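Local structure of B-agarase (Agarivorans gilvus, 5Z6P) at residues S278-R282 / P499-G503; F430-W436 / I447-N452; G503-E509 / H613-R619. The protein is a family 50 glycoside hydrolase with agarase activity, probably cleaving beta-linked galactose units in agar polysaccharides. One frame throughout, in Å; residues are numbered along the deposited sequence.

Contact 1 of 3, residues S278-R282 / P499-G503; sequences SGYFR and PWCVG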
# COMPACT_ATOMS: atom_id res chain seq x y z
N SER A 278 13.78 27.16 -15.23
CA SER A 278 14.42 26.40 -16.30
C SER A 278 13.41 26.07 -17.40
O SER A 278 13.78 25.55 -18.44
CB SER A 278 15.03 25.11 -15.76
OG SER A 278 14.03 24.26 -15.21
N GLY A 279 12.14 26.35 -17.14
CA GLY A 279 11.08 25.94 -18.03
C GLY A 279 10.55 24.54 -17.75
O GLY A 279 9.61 24.10 -18.40
N TYR A 280 11.15 23.83 -16.79
CA TYR A 280 10.67 22.51 -16.37
C TYR A 280 10.71 22.37 -14.85
O TYR A 280 11.49 23.04 -14.18
CB TYR A 280 11.49 21.37 -17.00
CG TYR A 280 11.49 21.41 -18.51
CD1 TYR A 280 12.44 22.16 -19.20
CD2 TYR A 280 10.54 20.73 -19.23
CE1 TYR A 280 12.43 22.22 -20.56
CE2 TYR A 280 10.52 20.77 -20.60
CZ TYR A 280 11.47 21.52 -21.26
OH TYR A 280 11.47 21.58 -22.63
N PHE A 281 9.89 21.48 -14.31
CA PHE A 281 9.99 21.13 -12.90
C PHE A 281 11.37 20.55 -12.60
O PHE A 281 11.88 19.73 -13.36
CB PHE A 281 8.91 20.13 -12.50
CG PHE A 281 7.56 20.74 -12.30
CD1 PHE A 281 7.17 21.21 -11.05
CD2 PHE A 281 6.67 20.84 -13.36
CE1 PHE A 281 5.93 21.77 -10.87
CE2 PHE A 281 5.42 21.40 -13.17
CZ PHE A 281 5.05 21.86 -11.92
N ARG A 282 11.95 20.98 -11.49
CA ARG A 282 13.32 20.60 -11.14
C ARG A 282 13.50 20.57 -9.63
O ARG A 282 12.61 20.98 -8.90
CB ARG A 282 14.32 21.56 -11.78
CG ARG A 282 14.23 23.00 -11.27
CD ARG A 282 15.13 23.93 -12.07
NE ARG A 282 15.16 25.26 -11.47
CZ ARG A 282 15.98 25.62 -10.50
NH1 ARG A 282 16.87 24.76 -10.02
NH2 ARG A 282 15.95 26.85 -10.03
N PRO A 499 5.81 20.78 -20.07
CA PRO A 499 6.36 21.21 -18.78
C PRO A 499 5.41 20.94 -17.62
O PRO A 499 5.84 20.97 -16.47
CB PRO A 499 6.58 22.71 -18.97
CG PRO A 499 5.60 23.08 -20.01
CD PRO A 499 5.56 21.92 -20.96
N TRP A 500 4.14 20.65 -17.91
CA TRP A 500 3.16 20.31 -16.88
C TRP A 500 3.43 18.94 -16.25
O TRP A 500 2.84 18.60 -15.22
CB TRP A 500 1.74 20.32 -17.46
CG TRP A 500 1.18 21.69 -17.74
CD1 TRP A 500 1.18 22.35 -18.93
CD2 TRP A 500 0.54 22.55 -16.80
NE1 TRP A 500 0.57 23.57 -18.80
CE2 TRP A 500 0.17 23.72 -17.50
CE3 TRP A 500 0.24 22.46 -15.44
CZ2 TRP A 500 -0.49 24.79 -16.88
CZ3 TRP A 500 -0.42 23.52 -14.83
CH2 TRP A 500 -0.78 24.67 -15.55
N CYS A 501 4.29 18.13 -16.86
CA CYS A 501 4.67 16.85 -16.27
C CYS A 501 5.75 17.06 -15.24
O CYS A 501 6.87 17.39 -15.60
CB CYS A 501 5.16 15.85 -17.32
SG CYS A 501 5.64 14.27 -16.57
N VAL A 502 5.43 16.83 -13.98
CA VAL A 502 6.39 17.09 -12.91
C VAL A 502 7.57 16.12 -12.98
O VAL A 502 8.72 16.51 -12.81
CB VAL A 502 5.75 16.98 -11.51
CG1 VAL A 502 6.80 17.19 -10.46
CG2 VAL A 502 4.63 18.02 -11.36
N GLY A 503 7.25 14.85 -13.23
CA GLY A 503 8.26 13.82 -13.29
C GLY A 503 7.69 12.47 -13.67
O GLY A 503 6.48 12.30 -13.77
O HOH W 1 10.48 17.46 -14.68
O HOH W 2 8.47 19.94 -16.30
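Phe281 carries its CG beside its own backbone N and anti to its carbonyl carbon (chi1 -78°), and Val502 holds CG2 in the same relation to its own backbone, which sets a methyl under an aromatic face. Val502 CG2 lies 3.8 Å from the centroid of the Phe281 ring and only 5° off its normal, a well-centred CH-pi contact. The ring's edge is used as well: Pro499 O sits close to the ring plane, 3.2 Å from Phe281 CD2. Farther along, Pro499 CB rests 3.4 Å from Gly279 O.

No direct hydrogen bond joins the two backbones; two waters bridge them instead. One accepts from Phe281 N (2.9 Å) and donates to Pro499 O (2.8 Å) and Cys501 O (3.1 Å), engaging three backbone groups at once. The other donates to both Phe281 O (3.0 Å) and Val502 O (2.7 Å).

Tyr300 of strand 299-305 meets the Phe281 ring edge-to-face, and Val502 also packs on Phe450 of strand 449-453. The contact thus sets the loop leading into strand 282-286 against the turn at 499-500 and the first residues of strand 501-506.

Contact 2 of 3, residues F430-W436 / I447-N452; sequences FTCLGNW and IPFFAN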
# COMPACT_ATOMS: atom_id res chain seq x y z
N PHE A 430 -4.82 20.69 -4.10
CA PHE A 430 -3.75 19.80 -4.51
C PHE A 430 -2.98 20.45 -5.63
O PHE A 430 -3.56 21.13 -6.46
CB PHE A 430 -4.28 18.44 -4.96
CG PHE A 430 -4.71 17.56 -3.83
CD1 PHE A 430 -3.80 17.17 -2.85
CD2 PHE A 430 -6.02 17.13 -3.74
CE1 PHE A 430 -4.20 16.36 -1.82
CE2 PHE A 430 -6.42 16.31 -2.70
CZ PHE A 430 -5.52 15.94 -1.74
N THR A 431 -1.66 20.25 -5.64
CA THR A 431 -0.81 20.87 -6.64
C THR A 431 -0.48 19.96 -7.81
O THR A 431 0.28 20.34 -8.72
CB THR A 431 0.52 21.35 -6.02
OG1 THR A 431 1.08 20.30 -5.22
CG2 THR A 431 0.28 22.59 -5.14
N CYS A 432 -1.03 18.75 -7.79
CA CYS A 432 -0.84 17.82 -8.89
C CYS A 432 -1.88 16.73 -8.95
O CYS A 432 -2.65 16.52 -8.02
CB CYS A 432 0.53 17.13 -8.82
SG CYS A 432 0.62 15.85 -7.55
N LEU A 433 -1.85 16.03 -10.08
CA LEU A 433 -2.44 14.73 -10.26
C LEU A 433 -1.31 13.72 -10.07
O LEU A 433 -0.23 13.89 -10.65
CB LEU A 433 -3.06 14.60 -11.66
CG LEU A 433 -4.03 15.70 -12.09
CD1 LEU A 433 -4.47 15.53 -13.54
CD2 LEU A 433 -5.23 15.71 -11.18
N GLY A 434 -1.55 12.69 -9.26
CA GLY A 434 -0.53 11.75 -8.86
C GLY A 434 -0.23 10.64 -9.84
O GLY A 434 -0.47 10.77 -11.03
N ASN A 435 0.31 9.53 -9.34
CA ASN A 435 0.70 8.45 -10.23
C ASN A 435 -0.50 7.72 -10.78
O ASN A 435 -1.54 7.66 -10.14
CB ASN A 435 1.62 7.46 -9.54
CG ASN A 435 2.48 6.71 -10.53
OD1 ASN A 435 2.71 7.20 -11.63
ND2 ASN A 435 2.93 5.53 -10.15
N TRP A 436 -0.32 7.16 -11.97
CA TRP A 436 -1.37 6.44 -12.67
C TRP A 436 -2.56 7.36 -12.94
O TRP A 436 -3.72 7.00 -12.69
CB TRP A 436 -1.78 5.20 -11.86
CG TRP A 436 -0.62 4.22 -11.66
CD1 TRP A 436 0.08 3.57 -12.64
CD2 TRP A 436 -0.03 3.82 -10.42
NE1 TRP A 436 1.07 2.78 -12.09
CE2 TRP A 436 1.02 2.92 -10.72
CE3 TRP A 436 -0.28 4.13 -9.08
CZ2 TRP A 436 1.81 2.32 -9.73
CZ3 TRP A 436 0.50 3.53 -8.09
CH2 TRP A 436 1.54 2.64 -8.42
N ILE A 447 -3.39 21.88 -14.17
CA ILE A 447 -2.76 21.27 -13.00
C ILE A 447 -1.64 20.32 -13.41
O ILE A 447 -1.81 19.53 -14.33
CB ILE A 447 -3.82 20.52 -12.14
CG1 ILE A 447 -3.18 19.97 -10.87
CG2 ILE A 447 -4.53 19.44 -12.96
CD1 ILE A 447 -4.18 19.61 -9.78
N PRO A 448 -0.46 20.41 -12.75
CA PRO A 448 0.65 19.50 -13.05
C PRO A 448 0.29 18.04 -12.78
O PRO A 448 -0.63 17.77 -12.01
CB PRO A 448 1.76 19.97 -12.11
CG PRO A 448 1.40 21.40 -11.77
CD PRO A 448 -0.09 21.43 -11.75
N PHE A 449 1.00 17.12 -13.41
CA PHE A 449 0.73 15.71 -13.23
C PHE A 449 2.04 14.91 -13.18
O PHE A 449 3.08 15.41 -13.57
CB PHE A 449 -0.17 15.18 -14.35
CG PHE A 449 0.49 15.21 -15.70
CD1 PHE A 449 0.45 16.35 -16.48
CD2 PHE A 449 1.16 14.10 -16.18
CE1 PHE A 449 1.07 16.38 -17.72
CE2 PHE A 449 1.79 14.14 -17.39
CZ PHE A 449 1.75 15.27 -18.16
N PHE A 450 1.97 13.68 -12.67
CA PHE A 450 3.11 12.79 -12.67
C PHE A 450 2.87 11.67 -13.70
O PHE A 450 1.77 11.16 -13.81
CB PHE A 450 3.33 12.21 -11.27
CG PHE A 450 3.93 13.20 -10.28
CD1 PHE A 450 3.19 14.27 -9.79
CD2 PHE A 450 5.23 13.04 -9.84
CE1 PHE A 450 3.77 15.16 -8.88
CE2 PHE A 450 5.81 13.93 -8.93
CZ PHE A 450 5.08 14.99 -8.45
N ALA A 451 3.89 11.34 -14.48
CA ALA A 451 3.78 10.29 -15.50
C ALA A 451 4.39 8.98 -14.98
O ALA A 451 5.17 8.99 -14.03
CB ALA A 451 4.48 10.72 -16.79
N ASN A 452 4.03 7.87 -15.61
CA ASN A 452 4.50 6.56 -15.20
C ASN A 452 4.68 5.62 -16.39
O ASN A 452 3.98 5.75 -17.39
CB ASN A 452 3.54 5.92 -14.22
CG ASN A 452 2.30 5.38 -14.91
OD1 ASN A 452 1.34 6.11 -15.15
ND2 ASN A 452 2.34 4.10 -15.26
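The Phe450 ring receives Leu433 O and Cys432 CB at its edge, close to its plane, while Cys432 SG approaches obliquely, 3.5 Å from Phe450 CE1. This sulfur-aromatic contact depends on Cys432 placing SG between its backbone N and carbonyl carbon (chi1 75°). At the other end, the Trp436 ring carries the amide of its neighbour Asn435 on one face, with ND2 over the centre. Asn452 comes to the same indole obliquely, its ND2 3.5 Å from Trp436 CD1 and its amide plane turned 61° from the ring. The two amides are almost perpendicular, 84° apart. Asn435 OD1 abuts the CB of Asn452, 3.0 Å away, and not its amide, and this buried oxygen has no hydrogen-bonding partner in the model.

Between these ends the backbones are bridged at Leu433 and Phe449. Leu433 N donates to Pro448 O (2.9 Å), and Phe450 N returns a more bent bond to Leu433 O (3.0 Å). Leu433 O also receives the CA-H of Phe449, at 3.3 Å from Phe449 CA. Ile447 crosses Leu433 at about a right angle, with Ile447 CG2 3.9 Å from Leu433 CG. Pro448 CD lies 3.2 Å from Thr431 O, which is hydrogen-bonded to Tyr300 OH.

Both segments run in the same general direction, and Gly434 and Asn435 make further backbone bonds to Leu305 and Ile307. Segment 430-436 therefore lies between strands 299-305 and 449-453, an arrangement consistent with the second strand position of a (beta/alpha)8 barrel, the fold of clan A glycoside hydrolases.

Contact 3 of 3, residues G503-E509 / H613-R619; sequences GIFIDNE and HLYLGCR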
# COMPACT_ATOMS: atom_id res chain seq x y z
N GLY A 503 7.25 14.85 -13.23
CA GLY A 503 8.26 13.82 -13.29
C GLY A 503 7.69 12.47 -13.67
O GLY A 503 6.48 12.30 -13.77
N ILE A 504 8.58 11.50 -13.87
CA ILE A 504 8.22 10.19 -14.36
C ILE A 504 8.63 9.09 -13.39
O ILE A 504 9.81 8.96 -13.07
CB ILE A 504 8.87 9.91 -15.72
CG1 ILE A 504 8.58 11.07 -16.69
CG2 ILE A 504 8.41 8.55 -16.27
CD1 ILE A 504 9.62 11.24 -17.75
N PHE A 505 7.67 8.32 -12.90
CA PHE A 505 7.97 7.13 -12.12
C PHE A 505 8.17 5.99 -13.09
O PHE A 505 7.42 5.86 -14.05
CB PHE A 505 6.83 6.74 -11.15
CG PHE A 505 6.52 7.75 -10.09
CD1 PHE A 505 7.32 7.86 -8.97
CD2 PHE A 505 5.40 8.54 -10.19
CE1 PHE A 505 7.01 8.77 -7.97
CE2 PHE A 505 5.10 9.46 -9.20
CZ PHE A 505 5.91 9.58 -8.10
N ILE A 506 9.18 5.16 -12.85
CA ILE A 506 9.33 3.94 -13.63
C ILE A 506 9.26 2.74 -12.71
O ILE A 506 9.98 2.67 -11.73
CB ILE A 506 10.65 3.89 -14.42
CG1 ILE A 506 10.71 5.00 -15.47
CG2 ILE A 506 10.80 2.52 -15.10
CD1 ILE A 506 9.67 4.87 -16.56
N ASP A 507 8.35 1.82 -13.03
CA ASP A 507 8.14 0.61 -12.24
C ASP A 507 7.61 0.96 -10.86
O ASP A 507 7.37 2.13 -10.56
CB ASP A 507 9.44 -0.21 -12.16
CG ASP A 507 9.82 -0.83 -13.50
OD1 ASP A 507 8.91 -1.23 -14.24
OD2 ASP A 507 11.02 -0.89 -13.82
N ASN A 508 7.44 -0.04 -10.01
CA ASN A 508 6.74 0.12 -8.74
C ASN A 508 6.94 -1.09 -7.84
O ASN A 508 6.74 -2.22 -8.27
CB ASN A 508 5.24 0.36 -9.00
CG ASN A 508 4.43 0.55 -7.72
OD1 ASN A 508 4.54 1.57 -7.05
ND2 ASN A 508 3.58 -0.41 -7.41
N GLU A 509 7.34 -0.82 -6.60
CA GLU A 509 7.47 -1.79 -5.53
C GLU A 509 8.10 -3.14 -5.95
O GLU A 509 7.48 -4.20 -5.81
CB GLU A 509 6.08 -2.03 -4.89
CG GLU A 509 5.49 -0.80 -4.18
CD GLU A 509 4.25 -1.11 -3.32
OE1 GLU A 509 3.69 -2.20 -3.46
OE2 GLU A 509 3.87 -0.26 -2.49
N HIS A 613 13.11 16.18 -17.97
CA HIS A 613 12.10 15.78 -17.02
C HIS A 613 12.69 14.93 -15.90
O HIS A 613 13.55 14.09 -16.14
CB HIS A 613 10.98 15.01 -17.71
CG HIS A 613 10.05 15.86 -18.52
ND1 HIS A 613 10.33 16.24 -19.81
CD2 HIS A 613 8.84 16.40 -18.22
CE1 HIS A 613 9.34 16.98 -20.27
NE2 HIS A 613 8.42 17.09 -19.33
N LEU A 614 12.19 15.15 -14.69
CA LEU A 614 12.65 14.46 -13.51
C LEU A 614 12.37 12.96 -13.55
O LEU A 614 11.28 12.52 -13.91
CB LEU A 614 12.00 15.07 -12.26
CG LEU A 614 12.40 16.54 -11.98
CD1 LEU A 614 11.68 17.08 -10.76
CD2 LEU A 614 13.89 16.68 -11.80
N TYR A 615 13.39 12.19 -13.20
CA TYR A 615 13.24 10.76 -13.04
C TYR A 615 13.07 10.48 -11.55
O TYR A 615 13.96 10.76 -10.74
CB TYR A 615 14.45 10.03 -13.64
CG TYR A 615 14.55 8.56 -13.30
CD1 TYR A 615 13.42 7.77 -13.17
CD2 TYR A 615 15.79 7.97 -13.12
CE1 TYR A 615 13.53 6.41 -12.86
CE2 TYR A 615 15.91 6.65 -12.81
CZ TYR A 615 14.78 5.86 -12.68
OH TYR A 615 14.94 4.54 -12.37
N LEU A 616 11.92 9.92 -11.19
CA LEU A 616 11.50 9.86 -9.80
C LEU A 616 11.66 8.50 -9.15
O LEU A 616 11.17 8.28 -8.06
CB LEU A 616 10.04 10.31 -9.67
CG LEU A 616 9.73 11.67 -10.30
CD1 LEU A 616 8.24 11.88 -10.31
CD2 LEU A 616 10.42 12.84 -9.60
N GLY A 617 12.33 7.58 -9.83
CA GLY A 617 12.64 6.31 -9.19
C GLY A 617 11.60 5.21 -9.33
O GLY A 617 10.81 5.22 -10.28
N CYS A 618 11.61 4.26 -8.41
CA CYS A 618 10.84 3.03 -8.56
C CYS A 618 9.89 2.72 -7.42
O CYS A 618 9.40 1.59 -7.31
CB CYS A 618 11.79 1.84 -8.72
SG CYS A 618 12.86 1.59 -7.30
N ARG A 619 9.67 3.70 -6.55
CA ARG A 619 8.65 3.61 -5.52
C ARG A 619 8.90 2.41 -4.61
O ARG A 619 8.23 1.37 -4.73
CB ARG A 619 7.25 3.53 -6.16
CG ARG A 619 7.00 4.65 -7.18
CD ARG A 619 5.81 4.37 -8.10
NE ARG A 619 4.56 4.33 -7.37
CZ ARG A 619 3.90 5.41 -6.97
NH1 ARG A 619 4.40 6.61 -7.26
NH2 ARG A 619 2.76 5.30 -6.30
O HOH W 3 12.63 2.87 -11.69
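Phe505 is sandwiched between Leu616 and Arg619, a tightly packed part of the contact with both ring faces occupied. Leu616 CD1 stands over one face, 4.0 Å from the Phe505 centroid; over the opposite face, Arg619 CZ lies 4.5 Å from the same centroid in a cation-pi contact. The guanidinium is nearly perpendicular to the ring (83°), pointing NH1 at its centre instead of lying flat on it. A bend at chi3 (65°) carries the group over the ring and lets Arg619 NE donate to Asn508 OD1 (2.8 Å), which lies in the guanidinium plane. A salt bridge from NH2 to Glu668 further fixes its rotation.

The backbones are parallel here. Ile504 N donates to Leu614 O (2.9 Å) and Leu616 N to Ile504 O (3.0 Å), but Ile506 N then bonds to Gly617 O (3.0 Å), one residue farther than regular pairing would put it. This slip coincides with the positive phi of Gly617.

Between the two segments the packing is slacker at Tyr615, whose CE1 comes no nearer than 4.1 Å to Ile506 CG1; a water there donates to Ile506 O (2.7 Å) and hydrogen-bonds Tyr615 OH, while helix 581-609 packs against the ring. The open side is at Asn508 and Glu509, both partly exposed; Glu509 N bonds to Arg619 O, with a weak second bond to Cys618 O.

The parallel neighbours 501-506 and 614-615, joined by a largely helical connection, are consistent with the (beta/alpha)8 barrel of family 50 glycoside hydrolases. Asn508, Glu509 and Arg619 lie at the C-terminal strand ends, where active sites of such barrels open.

Following the chain, segment 278-282 leads into strand 282-286 and waits more than two hundred residues for its partner, 499-503. Within that long excursion, contact 2 closes a short loop of ten residues between 430-436 and 447-452. Contact 1 then closes at the start of strand 501-506, and contact 3 opens on the same strand, sharing Gly503 and closing at 613-619 after a mainly helical connection. Contact 2 is thus nested in contact 1, while contact 3 follows both in series. Strands 449-453 and 501-506 are joined by probable hydrogen bonds from Val502 N to Phe449 O and from Phe505 N to Ala451 O, while contact 3 adds 614-615 on the other side of 501-506.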